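Local structure of nucleoporin NUP159 (Saccharomyces cerevisiae, 1XIP) at residues 66-71 with 373-378. The protein helps build the nuclear pore complex and, through this N-terminal beta-propeller domain, tethers the helicase Dbp5 to the pore for mRNA export. Residues are numbered along the deposited sequence; the frame is centred on the assembly and turned at random.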
# COMPACT_ATOMS: atom_id res chain seq x y z
N GLN A 66 14.91 16.68 -0.36
CA GLN A 66 15.00 17.85 -1.24
C GLN A 66 15.74 17.50 -2.53
O GLN A 66 15.41 18.01 -3.59
CB GLN A 66 15.68 19.03 -0.54
CG GLN A 66 15.62 20.36 -1.30
CD GLN A 66 14.19 20.85 -1.52
OE1 GLN A 66 13.75 21.02 -2.67
NE2 GLN A 66 13.46 21.08 -0.43
N LEU A 67 16.73 16.61 -2.41
CA LEU A 67 17.51 16.16 -3.55
C LEU A 67 16.65 15.37 -4.51
O LEU A 67 16.66 15.64 -5.71
CB LEU A 67 18.69 15.31 -3.08
CG LEU A 67 20.11 15.67 -3.53
CD1 LEU A 67 20.11 16.15 -4.97
CD2 LEU A 67 20.72 16.73 -2.61
N LEU A 68 15.89 14.42 -4.00
CA LEU A 68 15.05 13.60 -4.84
C LEU A 68 14.00 14.45 -5.55
O LEU A 68 13.77 14.30 -6.75
CB LEU A 68 14.40 12.51 -4.01
CG LEU A 68 13.42 11.57 -4.70
CD1 LEU A 68 14.12 10.78 -5.78
CD2 LEU A 68 12.74 10.66 -3.65
N ARG A 69 13.37 15.36 -4.80
CA ARG A 69 12.42 16.27 -5.40
C ARG A 69 13.05 17.00 -6.58
O ARG A 69 12.53 16.96 -7.69
CB ARG A 69 11.88 17.26 -4.37
CG ARG A 69 10.58 17.91 -4.78
CD ARG A 69 10.70 19.42 -4.93
NE ARG A 69 9.67 20.04 -5.78
CZ ARG A 69 8.59 20.69 -5.33
NH1 ARG A 69 8.36 20.79 -4.02
NH2 ARG A 69 7.73 21.23 -6.20
N ASP A 70 14.21 17.62 -6.35
CA ASP A 70 14.89 18.45 -7.34
C ASP A 70 15.38 17.65 -8.53
O ASP A 70 15.37 18.14 -9.67
CB ASP A 70 16.07 19.16 -6.68
CG ASP A 70 15.65 20.32 -5.81
OD1 ASP A 70 14.44 20.60 -5.70
OD2 ASP A 70 16.48 21.02 -5.17
N HIS A 71 15.83 16.42 -8.28
CA HIS A 71 16.26 15.52 -9.34
C HIS A 71 15.10 15.20 -10.29
O HIS A 71 15.26 15.20 -11.51
CB HIS A 71 16.84 14.23 -8.75
CG HIS A 71 17.24 13.22 -9.78
ND1 HIS A 71 18.27 13.43 -10.67
CD2 HIS A 71 16.73 12.00 -10.07
CE1 HIS A 71 18.39 12.38 -11.47
NE2 HIS A 71 17.46 11.50 -11.12
N GLY A 373 11.96 0.73 -10.87
CA GLY A 373 12.82 1.67 -10.18
C GLY A 373 12.58 3.11 -10.60
O GLY A 373 13.33 4.00 -10.24
N SER A 374 11.54 3.33 -11.39
CA SER A 374 11.17 4.67 -11.78
C SER A 374 10.32 5.29 -10.69
O SER A 374 9.51 4.60 -10.07
CB SER A 374 10.41 4.64 -13.10
OG SER A 374 10.36 5.94 -13.65
N LEU A 375 10.52 6.58 -10.46
CA LEU A 375 9.76 7.30 -9.45
C LEU A 375 9.03 8.45 -10.09
O LEU A 375 9.60 9.22 -10.86
CB LEU A 375 10.66 7.82 -8.31
CG LEU A 375 9.89 8.37 -7.08
CD1 LEU A 375 10.39 7.78 -5.83
CD2 LEU A 375 9.92 9.86 -6.99
N GLN A 376 7.77 8.58 -9.73
CA GLN A 376 6.90 9.62 -10.24
C GLN A 376 6.46 10.54 -9.08
O GLN A 376 6.13 10.05 -7.98
CB GLN A 376 5.69 8.94 -10.85
CG GLN A 376 4.70 9.85 -11.45
CD GLN A 376 3.44 9.12 -11.93
OE1 GLN A 376 3.30 7.89 -11.73
NE2 GLN A 376 2.52 9.87 -12.55
N ILE A 377 6.48 11.85 -9.31
CA ILE A 377 5.91 12.79 -8.35
C ILE A 377 4.66 13.43 -8.92
O ILE A 377 4.67 13.97 -10.03
CB ILE A 377 6.90 13.90 -7.92
CG1 ILE A 377 8.13 13.31 -7.21
CG2 ILE A 377 6.20 14.92 -7.01
CD1 ILE A 377 9.13 14.36 -6.76
N VAL A 378 3.58 13.37 -8.14
CA VAL A 378 2.28 13.84 -8.57
C VAL A 378 1.67 14.75 -7.47
O VAL A 378 1.45 14.32 -6.33
CB VAL A 378 1.35 12.62 -8.91
CG1 VAL A 378 0.00 13.07 -9.22
CG2 VAL A 378 1.89 11.86 -10.10
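L68 and R69 of helix 65-73 meet L375 and I377 of strand 374-381 where two neighbouring sheets of the Nup159 beta-propeller adjoin. The helix links strands 59-64 and 83-86 of one blade. The strand is an inner member of a four-stranded antiparallel sheet, paired with 18-26 and 365-370, so N- and C-terminal parts of the chain share one blade, the usual way a propeller ring is closed. The buried side is apolar in its contacts across the segments. L375 and I377, two apart on the strand, both set their CB toward the helix, and Y367 from strand 365-370 touches all four contact residues; I72, one turn beyond L68, also packs on L375 and I377. Here L68 and L375 meet methyl to methyl, CD2 of L68 lying 4.3 Å from CD1 of L375, an ordinary van der Waals approach. The outward side of the helix is more open and more polar: D70 turns from the strand, and R69 lays only its aliphatic stem near the apolar patch. Its CG is 4.3 Å from I377 CD1, while NH1 is hydrogen-bonded to T346 OG1, which draws the charged end away from the apolar patch. The closest approach is made by I377: with CG1 anti to the carbonyl carbon (chi1 -63°) and the chain then fully extended (chi2 -180°), its terminal methyl CD1 comes to 4.0 Å from R69 CA, against the helix backbone itself.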